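Local coordinates for protein RNA-dependent RNA Polymerase (Bombyx mori cytoplasmic polyhedrosis virus, PDB 6TZ0) that catalyses RNA-templated RNA synthesis from ribonucleoside triphosphates, probably serving both transcription and replication of the viral double-stranded RNA genome, at residues D895-E899 / Y900-G904; L830-P833 / L834-F838; R657-E660 / L661-S665; H647-V650 / L651-L655. All coordinates share one frame; numbering follows the deposited sequence.

Along the chain the order is contact 4, contact 3, contact 2, contact 1. Contacts 4 and 3 adjoin on one helix, 644-665, in the central polymerase domain, with centres 15 Å apart; contact 4 lies beside UTP- and magnesium-binding residues, contact 3 at the far end of the helix. Contacts 2 and 1 lie across the chain's centre from them, with centres of contacts 1 and 4 about 62 Å apart. Contact 2 follows strand 827-831, and contact 1 joins helix 894-899 to helix 902-911. These two touch, Ala835 CB lying 3.7 Å from Phe902 CD1. The four thus sample the catalytic region and the place where the turn after strand 827-831 packs against helix 902-911.

Contact 1: residues D895-E899 / Y900-G904; sequences DLLHE and YGFTG
Leu896 and Tyr900 lie side by side, one helical turn apart, with Leu896 CD1 3.7 Å from Tyr900 CE2 and the carbonyl oxygen of Leu896 at the edge of the phenol ring. Next along the chain, Leu897 CD1 reaches Phe902 CD2 at 3.6 Å, approaching the ring at a slant. Thr903 turns its methyl CG2 to the edge of the His898 imidazole, near the ring plane; with OG1 anti to the backbone N (chi1 179°), it is the methyl that faces His898.

The backbone behind these pairs ends helix 894-899. Tyr900 N still makes a helical bond to Leu896 O, 3.3 Å long. Then the pattern closes: Phe902 N reaches back to Leu897 O (3.0 Å), nearly in line with the C=O bond, while Gly901 N turns to His898 O (3.0 Å), above that carbonyl's plane. This is a Schellman motif with Gly901 as the C-prime residue, its phi of 86° carrying the chain out of the helix. Gly901 is also the N-cap position of helix 902-911, so one glycine ends the first helix and starts the next.

Farther out, Tyr900 OH is hydrogen-bonded to Glu851 O, and Phe850 meets the rings of both Tyr900 and Phe902 edge-to-face. Leu897 packs on Leu875 of helix 873-878.

The carbonyls of Leu896, Leu897 and His898 are thus taken up by the backbone N-H groups of Tyr900, Phe902 and Gly901 respectively, and the hydrophobic pair Leu897 and Phe902 packs across the bend between the two helices.

Contact 2: residues L830-P833 / L834-F838; sequences LILP and LAWLF
The indole of Trp836 carries Leu832 on one face: CD2 stands 4.1 Å above the ring plane, displaced toward the rim on the benzo side. The sister methyl, Leu832 CD1, lies 3.9 Å from Trp836 CE3, so both branches of the leucine fork meet the same corner of the ring. Trp836 swings back toward Leu832 because its CG is anti to the backbone N (chi1 -176°). Outside the two segments, Trp836 also packs on Ala905 and Leu908 of helix 902-911 and on Leu753.

The chain leaves the strand through extended Pro833 and turns at Leu834 and Ala835. Trp836 N donates to Pro833 O over 3.3 Å, fairly straight at the hydrogen (159°) but from above the carbonyl plane. This bond opens the short 3-10 segment 834-837 that follows strand 827-831. The side chain of Leu832 lies about 8 Å from that of Arg791, which binds ATP in another structure of the protein.

The turn is buried, and its one cross-segment hydrogen bond joins Trp836 N to Pro833 O, while a hydrogen bond from Arg790 NE satisfies the carbonyl of Leu832 just before it.

Contact 3: residues R657-E660 / L661-S665; sequences RGNE and LKRAS
Asn659 holds its CG anti to the backbone N (chi1 -164°), which brings OD1 along the helix toward Arg663, whose own CG sits beside its backbone N. The result is a contact of OD1 with the aliphatic shaft, Asn659 OD1 to Arg663 CG at 4.0 Å, the amide and guanidinium planes standing 88° apart. Arg663 CG also lies 3.4 Å from Asn659 O, the carbonyl that receives Arg663 N at 2.9 Å. The polar ends look elsewhere: Asn659 ND2 is bonded to Asn700 OD1, and Arg663 NH2 to Asn669 O.

All this belongs to the last turns of helix 644-665, in the palm of the polymerase domain. Helix 690-705 packs on the Asn659 and Arg663 side, and strand 672-677, the first of the hairpin whose turn holds Asp680 and Asp681, meets Arg657 and Glu660. Regular helical bonds run through it, among them Leu661 N to Arg657 O at 3.0 Å and Ala664 N to Glu660 O at 3.0 Å.

One turn of the helix is bridged by charge: Arg657 NH1 meets the syn lone pair of Glu660 OE1 at 2.9 Å, slightly out of the guanidinium plane. Near the end, Ser665 OG donates to Lys662 O at 2.9 Å, while Lys662 NZ forms a salt bridge with Asp666.

Contact 4: residues H647-V650 / L651-L655; sequences HHTV and LLQGL
His647 and Leu651 lie side by side one turn apart, in van der Waals contact, both with CG anti to the backbone N. Leu651 CD1 comes 3.8 Å from His647 CE1, obliquely to the ring.

The backbone is a regular alpha-helix, with four successive i+4 to i hydrogen bonds across the segments. Leu651 N to His647 O spans 2.9 Å, Leu652 N to His648 O 3.0 Å, Gln653 N to Thr649 O 3.0 Å and Gly654 N to Val650 O 2.9 Å. Thr649 OG1 returns to the same helix, bonded to Ser645 O.

Aromatic contacts come from outside the segments: Tyr637 stacks on His647 and meets His648 edge-to-face, while Tyr563 meets His647 edge-to-face. A weak hydrogen bond joins His648 NE2 to Asp552 OD1, and Leu652, packed on Ile677 and Met551, has its side chain about 5 Å from that of Val548; in other structures of the protein Asp552 binds UTP and Val548 magnesium.

A helix placed like this beside the metal- and nucleotide-binding residues of the palm, just after a Ser-Gly loop, is consistent with the motif B helix of viral RNA-dependent RNA polymerases.

Contact 1: residues D895-E899 / Y900-G904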
loop_
_atom_site.group_PDB
_atom_site.type_symbol
_atom_site.label_atom_id
_atom_site.label_comp_id
_atom_site.label_asym_id
_atom_site.label_seq_id
_atom_site.Cartn_x
_atom_site.Cartn_y
_atom_site.Cartn_z
ATOM N N ASP A 895 18.749 27.914 42.683
ATOM C CA ASP A 895 19.200 29.226 42.227
ATOM C C ASP A 895 19.937 29.115 40.897
ATOM O O ASP A 895 19.661 29.870 39.955
ATOM C CB ASP A 895 20.094 29.859 43.295
ATOM C CG ASP A 895 20.334 31.344 43.071
ATOM O OD1 ASP A 895 19.782 31.930 42.115
ATOM O OD2 ASP A 895 21.096 31.932 43.866
ATOM N N LEU A 896 20.883 28.178 40.806
ATOM C CA LEU A 896 21.604 27.963 39.559
ATOM C C LEU A 896 20.692 27.389 38.484
ATOM O O LEU A 896 20.857 27.700 37.300
ATOM C CB LEU A 896 22.797 27.044 39.808
ATOM C CG LEU A 896 23.741 26.800 38.636
ATOM C CD1 LEU A 896 24.321 28.116 38.199
ATOM C CD2 LEU A 896 24.845 25.844 39.030
ATOM N N LEU A 897 19.713 26.577 38.880
ATOM C CA LEU A 897 18.741 26.053 37.929
ATOM C C LEU A 897 17.796 27.148 37.445
ATOM O O LEU A 897 17.246 27.049 36.344
ATOM C CB LEU A 897 17.955 24.904 38.571
ATOM C CG LEU A 897 18.436 23.441 38.541
ATOM C CD1 LEU A 897 18.364 22.884 37.158
ATOM C CD2 LEU A 897 19.848 23.250 39.058
ATOM N N HIS A 898 17.601 28.193 38.254
ATOM C CA HIS A 898 16.807 29.345 37.843
ATOM C C HIS A 898 17.581 30.258 36.901
ATOM O O HIS A 898 17.006 30.806 35.956
ATOM C CB HIS A 898 16.350 30.130 39.074
ATOM C CG HIS A 898 15.563 31.361 38.749
ATOM N ND1 HIS A 898 14.245 31.320 38.352
ATOM C CD2 HIS A 898 15.916 32.667 38.739
ATOM C CE1 HIS A 898 13.817 32.546 38.120
ATOM N NE2 HIS A 898 14.812 33.383 38.348
ATOM N N GLU A 899 18.881 30.435 37.148
ATOM C CA GLU A 899 19.675 31.347 36.328
ATOM C C GLU A 899 19.904 30.806 34.921
ATOM O O GLU A 899 20.134 31.587 33.992
ATOM C CB GLU A 899 21.001 31.640 37.024
ATOM C CG GLU A 899 20.817 32.471 38.282
ATOM C CD GLU A 899 22.096 32.672 39.066
ATOM O OE1 GLU A 899 23.117 32.051 38.719
ATOM O OE2 GLU A 899 22.075 33.452 40.041
ATOM N N TYR A 900 19.849 29.487 34.739
ATOM C CA TYR A 900 19.834 28.914 33.400
ATOM C C TYR A 900 18.434 28.809 32.817
ATOM O O TYR A 900 18.299 28.567 31.616
ATOM C CB TYR A 900 20.461 27.521 33.384
ATOM C CG TYR A 900 21.963 27.456 33.485
ATOM C CD1 TYR A 900 22.760 27.742 32.391
ATOM C CD2 TYR A 900 22.581 27.046 34.655
ATOM C CE1 TYR A 900 24.132 27.664 32.473
ATOM C CE2 TYR A 900 23.953 26.964 34.744
ATOM C CZ TYR A 900 24.721 27.269 33.654
ATOM O OH TYR A 900 26.086 27.186 33.750
ATOM N N GLY A 901 17.396 28.954 33.630
ATOM C CA GLY A 901 16.046 28.923 33.111
ATOM C C GLY A 901 15.442 27.548 32.971
ATOM O O GLY A 901 14.541 27.359 32.150
ATOM N N PHE A 902 15.919 26.572 33.746
ATOM C CA PHE A 902 15.301 25.251 33.743
ATOM C C PHE A 902 13.942 25.268 34.425
ATOM O O PHE A 902 13.052 24.491 34.060
ATOM C CB PHE A 902 16.208 24.237 34.438
ATOM C CG PHE A 902 17.427 23.857 33.650
ATOM C CD1 PHE A 902 17.341 22.929 32.636
ATOM C CD2 PHE A 902 18.661 24.404 33.939
ATOM C CE1 PHE A 902 18.453 22.559 31.915
ATOM C CE2 PHE A 902 19.781 24.031 33.224
ATOM C CZ PHE A 902 19.673 23.111 32.210
ATOM N N THR A 903 13.768 26.149 35.412
ATOM C CA THR A 903 12.537 26.166 36.187
ATOM C C THR A 903 11.368 26.729 35.390
ATOM O O THR A 903 10.227 26.314 35.608
ATOM C CB THR A 903 12.757 26.940 37.487
ATOM O OG1 THR A 903 11.540 26.977 38.241
ATOM C CG2 THR A 903 13.242 28.338 37.221
ATOM N N GLY A 904 11.631 27.620 34.431
ATOM C CA GLY A 904 10.574 28.057 33.538
ATOM C C GLY A 904 10.132 26.954 32.597
ATOM O O GLY A 904 8.941 26.808 32.315
#

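Contact 2: residues L830-P833 / L834-F838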
loop_
_atom_site.group_PDB
_atom_site.type_symbol
_atom_site.label_atom_id
_atom_site.label_comp_id
_atom_site.label_asym_id
_atom_site.label_seq_id
_atom_site.Cartn_x
_atom_site.Cartn_y
_atom_site.Cartn_z
ATOM N N LEU A 830 4.316 33.922 23.415
ATOM C CA LEU A 830 5.366 33.515 24.337
ATOM C C LEU A 830 6.358 32.621 23.615
ATOM O O LEU A 830 5.978 31.780 22.798
ATOM C CB LEU A 830 4.825 32.790 25.589
ATOM C CG LEU A 830 4.190 31.400 25.562
ATOM C CD1 LEU A 830 4.376 30.739 26.905
ATOM C CD2 LEU A 830 2.710 31.517 25.289
ATOM N N ILE A 831 7.633 32.823 23.912
ATOM C CA ILE A 831 8.706 32.013 23.359
ATOM C C ILE A 831 9.330 31.207 24.491
ATOM O O ILE A 831 9.592 31.735 25.580
ATOM C CB ILE A 831 9.732 32.881 22.605
ATOM C CG1 ILE A 831 10.255 34.015 23.475
ATOM C CG2 ILE A 831 9.094 33.480 21.366
ATOM C CD1 ILE A 831 11.378 34.756 22.864
ATOM N N LEU A 832 9.495 29.923 24.259
ATOM C CA LEU A 832 10.002 29.028 25.280
ATOM C C LEU A 832 11.511 29.193 25.442
ATOM O O LEU A 832 12.203 29.565 24.491
ATOM C CB LEU A 832 9.626 27.588 24.933
ATOM C CG LEU A 832 9.855 27.016 23.532
ATOM C CD1 LEU A 832 11.242 26.419 23.329
ATOM C CD2 LEU A 832 8.780 25.984 23.243
ATOM N N PRO A 833 12.039 28.977 26.646
ATOM C CA PRO A 833 13.488 29.082 26.837
ATOM C C PRO A 833 14.214 27.905 26.208
ATOM O O PRO A 833 13.622 26.876 25.878
ATOM C CB PRO A 833 13.646 29.080 28.360
ATOM C CG PRO A 833 12.454 28.353 28.852
ATOM C CD PRO A 833 11.342 28.718 27.919
ATOM N N LEU A 834 15.530 28.069 26.049
ATOM C CA LEU A 834 16.328 27.005 25.452
ATOM C C LEU A 834 16.514 25.817 26.381
ATOM O O LEU A 834 16.920 24.750 25.917
ATOM C CB LEU A 834 17.702 27.512 25.024
ATOM C CG LEU A 834 17.795 28.460 23.843
ATOM C CD1 LEU A 834 19.243 28.770 23.586
ATOM C CD2 LEU A 834 17.164 27.830 22.643
ATOM N N ALA A 835 16.225 25.967 27.674
ATOM C CA ALA A 835 16.318 24.835 28.585
ATOM C C ALA A 835 15.212 23.816 28.359
ATOM O O ALA A 835 15.334 22.684 28.828
ATOM C CB ALA A 835 16.289 25.317 30.033
ATOM N N TRP A 836 14.151 24.187 27.639
ATOM C CA TRP A 836 13.079 23.248 27.326
ATOM C C TRP A 836 13.539 22.163 26.360
ATOM O O TRP A 836 12.950 21.077 26.326
ATOM C CB TRP A 836 11.892 24.006 26.735
ATOM C CG TRP A 836 10.718 23.145 26.464
ATOM C CD1 TRP A 836 9.812 22.684 27.368
ATOM C CD2 TRP A 836 10.381 22.548 25.214
ATOM N NE1 TRP A 836 8.894 21.880 26.745
ATOM C CE2 TRP A 836 9.228 21.773 25.421
ATOM C CE3 TRP A 836 10.939 22.598 23.936
ATOM C CZ2 TRP A 836 8.617 21.063 24.397
ATOM C CZ3 TRP A 836 10.331 21.901 22.924
ATOM C CH2 TRP A 836 9.182 21.143 23.156
ATOM N N LEU A 837 14.593 22.427 25.583
ATOM C CA LEU A 837 15.109 21.446 24.636
ATOM C C LEU A 837 15.702 20.217 25.310
ATOM O O LEU A 837 15.823 19.175 24.667
ATOM C CB LEU A 837 16.176 22.080 23.746
ATOM C CG LEU A 837 15.732 23.117 22.723
ATOM C CD1 LEU A 837 16.935 23.766 22.070
ATOM C CD2 LEU A 837 14.874 22.453 21.682
ATOM N N PHE A 838 16.058 20.296 26.588
ATOM C CA PHE A 838 16.853 19.246 27.201
ATOM C C PHE A 838 16.120 18.558 28.341
ATOM O O PHE A 838 16.763 17.991 29.227
ATOM C CB PHE A 838 18.171 19.838 27.693
ATOM C CG PHE A 838 18.849 20.701 26.675
ATOM C CD1 PHE A 838 19.452 20.151 25.562
ATOM C CD2 PHE A 838 18.896 22.071 26.842
ATOM C CE1 PHE A 838 20.074 20.956 24.627
ATOM C CE2 PHE A 838 19.522 22.877 25.915
ATOM C CZ PHE A 838 20.115 22.317 24.809
#

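Contact 3: residues R657-E660 / L661-S665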
loop_
_atom_site.group_PDB
_atom_site.type_symbol
_atom_site.label_atom_id
_atom_site.label_comp_id
_atom_site.label_asym_id
_atom_site.label_seq_id
_atom_site.Cartn_x
_atom_site.Cartn_y
_atom_site.Cartn_z
ATOM N N ARG A 657 14.012 -19.935 -8.630
ATOM C CA ARG A 657 14.254 -21.295 -8.166
ATOM C C ARG A 657 13.836 -22.340 -9.199
ATOM O O ARG A 657 14.467 -23.404 -9.299
ATOM C CB ARG A 657 13.538 -21.510 -6.845
ATOM C CG ARG A 657 14.087 -20.700 -5.696
ATOM C CD ARG A 657 15.443 -21.225 -5.290
ATOM N NE ARG A 657 15.938 -20.583 -4.080
ATOM C CZ ARG A 657 17.124 -20.832 -3.539
ATOM N NH1 ARG A 657 17.935 -21.703 -4.109
ATOM N NH2 ARG A 657 17.499 -20.205 -2.437
ATOM N N GLY A 658 12.820 -22.049 -10.011
ATOM C CA GLY A 658 12.491 -22.940 -11.098
ATOM C C GLY A 658 13.506 -22.912 -12.214
ATOM O O GLY A 658 13.675 -23.907 -12.916
ATOM N N ASN A 659 14.194 -21.783 -12.403
ATOM C CA ASN A 659 15.297 -21.783 -13.353
ATOM C C ASN A 659 16.454 -22.623 -12.841
ATOM O O ASN A 659 17.158 -23.251 -13.636
ATOM C CB ASN A 659 15.779 -20.363 -13.622
ATOM C CG ASN A 659 16.626 -20.269 -14.864
ATOM O OD1 ASN A 659 16.715 -21.214 -15.641
ATOM N ND2 ASN A 659 17.295 -19.146 -15.034
ATOM N N GLU A 660 16.659 -22.638 -11.523
ATOM C CA GLU A 660 17.655 -23.531 -10.930
ATOM C C GLU A 660 17.317 -24.998 -11.200
ATOM O O GLU A 660 18.178 -25.779 -11.632
ATOM C CB GLU A 660 17.757 -23.249 -9.430
ATOM C CG GLU A 660 18.832 -24.006 -8.696
ATOM C CD GLU A 660 18.965 -23.568 -7.252
ATOM O OE1 GLU A 660 18.177 -22.708 -6.820
ATOM O OE2 GLU A 660 19.868 -24.070 -6.551
ATOM N N LEU A 661 16.046 -25.372 -11.003
ATOM C CA LEU A 661 15.606 -26.738 -11.302
ATOM C C LEU A 661 15.689 -27.060 -12.794
ATOM O O LEU A 661 16.018 -28.190 -13.175
ATOM C CB LEU A 661 14.177 -26.952 -10.819
ATOM C CG LEU A 661 13.891 -26.877 -9.330
ATOM C CD1 LEU A 661 12.409 -27.049 -9.086
ATOM C CD2 LEU A 661 14.691 -27.924 -8.596
ATOM N N LYS A 662 15.386 -26.083 -13.650
ATOM C CA LYS A 662 15.423 -26.287 -15.093
ATOM C C LYS A 662 16.845 -26.474 -15.599
ATOM O O LYS A 662 17.088 -27.315 -16.474
ATOM C CB LYS A 662 14.762 -25.095 -15.782
ATOM C CG LYS A 662 14.684 -25.158 -17.287
ATOM C CD LYS A 662 13.727 -26.235 -17.734
ATOM C CE LYS A 662 13.420 -26.111 -19.213
ATOM N NZ LYS A 662 14.602 -26.336 -20.079
ATOM N N ARG A 663 17.791 -25.712 -15.052
ATOM C CA ARG A 663 19.196 -25.925 -15.366
ATOM C C ARG A 663 19.682 -27.271 -14.860
ATOM O O ARG A 663 20.530 -27.899 -15.498
ATOM C CB ARG A 663 20.045 -24.808 -14.775
ATOM C CG ARG A 663 19.950 -23.505 -15.500
ATOM C CD ARG A 663 20.711 -22.458 -14.738
ATOM N NE ARG A 663 22.104 -22.827 -14.522
ATOM C CZ ARG A 663 23.089 -22.571 -15.371
ATOM N NH1 ARG A 663 22.842 -21.947 -16.512
ATOM N NH2 ARG A 663 24.323 -22.947 -15.076
ATOM N N ALA A 664 19.170 -27.721 -13.711
ATOM C CA ALA A 664 19.517 -29.054 -13.229
ATOM C C ALA A 664 19.016 -30.137 -14.178
ATOM O O ALA A 664 19.735 -31.100 -14.463
ATOM C CB ALA A 664 18.954 -29.269 -11.828
ATOM N N SER A 665 17.798 -29.991 -14.691
ATOM C CA SER A 665 17.252 -30.989 -15.602
ATOM C C SER A 665 17.842 -30.907 -17.003
ATOM O O SER A 665 17.727 -31.873 -17.759
ATOM C CB SER A 665 15.735 -30.866 -15.699
ATOM O OG SER A 665 15.372 -29.708 -16.419
#

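Contact 4: residues H647-V650 / L651-L655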
loop_
_atom_site.group_PDB
_atom_site.type_symbol
_atom_site.label_atom_id
_atom_site.label_comp_id
_atom_site.label_asym_id
_atom_site.label_seq_id
_atom_site.Cartn_x
_atom_site.Cartn_y
_atom_site.Cartn_z
ATOM N N HIS A 647 2.441 -11.134 -4.405
ATOM C CA HIS A 647 2.422 -11.535 -5.808
ATOM C C HIS A 647 3.807 -11.465 -6.428
ATOM O O HIS A 647 4.291 -12.450 -7.000
ATOM C CB HIS A 647 1.456 -10.659 -6.596
ATOM C CG HIS A 647 1.410 -10.978 -8.056
ATOM N ND1 HIS A 647 2.273 -10.416 -8.969
ATOM C CD2 HIS A 647 0.603 -11.800 -8.761
ATOM C CE1 HIS A 647 2.004 -10.884 -10.173
ATOM N NE2 HIS A 647 0.994 -11.725 -10.075
ATOM N N HIS A 648 4.465 -10.312 -6.307
ATOM C CA HIS A 648 5.777 -10.140 -6.912
ATOM C C HIS A 648 6.822 -11.003 -6.224
ATOM O O HIS A 648 7.691 -11.565 -6.899
ATOM C CB HIS A 648 6.190 -8.671 -6.875
ATOM C CG HIS A 648 5.225 -7.758 -7.563
ATOM N ND1 HIS A 648 4.980 -7.815 -8.916
ATOM C CD2 HIS A 648 4.483 -6.732 -7.094
ATOM C CE1 HIS A 648 4.104 -6.886 -9.249
ATOM N NE2 HIS A 648 3.785 -6.215 -8.159
ATOM N N THR A 649 6.703 -11.187 -4.902
ATOM C CA THR A 649 7.647 -12.031 -4.177
ATOM C C THR A 649 7.540 -13.492 -4.607
ATOM O O THR A 649 8.556 -14.134 -4.916
ATOM C CB THR A 649 7.403 -11.902 -2.679
ATOM O OG1 THR A 649 7.521 -10.531 -2.296
ATOM C CG2 THR A 649 8.421 -12.711 -1.922
ATOM N N VAL A 650 6.309 -14.021 -4.652
ATOM C CA VAL A 650 6.076 -15.405 -5.051
ATOM C C VAL A 650 6.498 -15.635 -6.494
ATOM O O VAL A 650 7.186 -16.617 -6.797
ATOM C CB VAL A 650 4.601 -15.779 -4.815
ATOM C CG1 VAL A 650 4.242 -17.058 -5.521
ATOM C CG2 VAL A 650 4.343 -15.968 -3.337
ATOM N N LEU A 651 6.151 -14.706 -7.390
ATOM C CA LEU A 651 6.465 -14.874 -8.805
ATOM C C LEU A 651 7.966 -14.831 -9.063
ATOM O O LEU A 651 8.487 -15.635 -9.847
ATOM C CB LEU A 651 5.733 -13.802 -9.614
ATOM C CG LEU A 651 5.760 -13.812 -11.143
ATOM C CD1 LEU A 651 4.430 -13.347 -11.639
ATOM C CD2 LEU A 651 6.806 -12.876 -11.687
ATOM N N LEU A 652 8.687 -13.921 -8.403
ATOM C CA LEU A 652 10.118 -13.825 -8.655
ATOM C C LEU A 652 10.877 -14.992 -8.042
ATOM O O LEU A 652 11.813 -15.518 -8.668
ATOM C CB LEU A 652 10.646 -12.492 -8.136
ATOM C CG LEU A 652 10.220 -11.282 -8.961
ATOM C CD1 LEU A 652 10.578 -10.006 -8.233
ATOM C CD2 LEU A 652 10.863 -11.336 -10.326
ATOM N N GLN A 653 10.478 -15.439 -6.841
ATOM C CA GLN A 653 11.159 -16.591 -6.263
ATOM C C GLN A 653 10.838 -17.860 -7.039
ATOM O O GLN A 653 11.706 -18.730 -7.174
ATOM C CB GLN A 653 10.817 -16.737 -4.778
ATOM C CG GLN A 653 9.476 -17.329 -4.431
ATOM C CD GLN A 653 9.189 -17.246 -2.961
ATOM O OE1 GLN A 653 9.924 -16.626 -2.207
ATOM N NE2 GLN A 653 8.133 -17.914 -2.533
ATOM N N GLY A 654 9.646 -17.930 -7.638
ATOM C CA GLY A 654 9.309 -19.072 -8.459
ATOM C C GLY A 654 10.113 -19.119 -9.738
ATOM O O GLY A 654 10.627 -20.176 -10.102
ATOM N N LEU A 655 10.264 -17.972 -10.414
ATOM C CA LEU A 655 11.065 -17.930 -11.637
ATOM C C LEU A 655 12.527 -18.268 -11.371
ATOM O O LEU A 655 13.128 -19.047 -12.119
ATOM C CB LEU A 655 10.967 -16.564 -12.312
ATOM C CG LEU A 655 9.672 -16.105 -12.971
ATOM C CD1 LEU A 655 9.854 -14.692 -13.473
ATOM C CD2 LEU A 655 9.274 -17.014 -14.101
#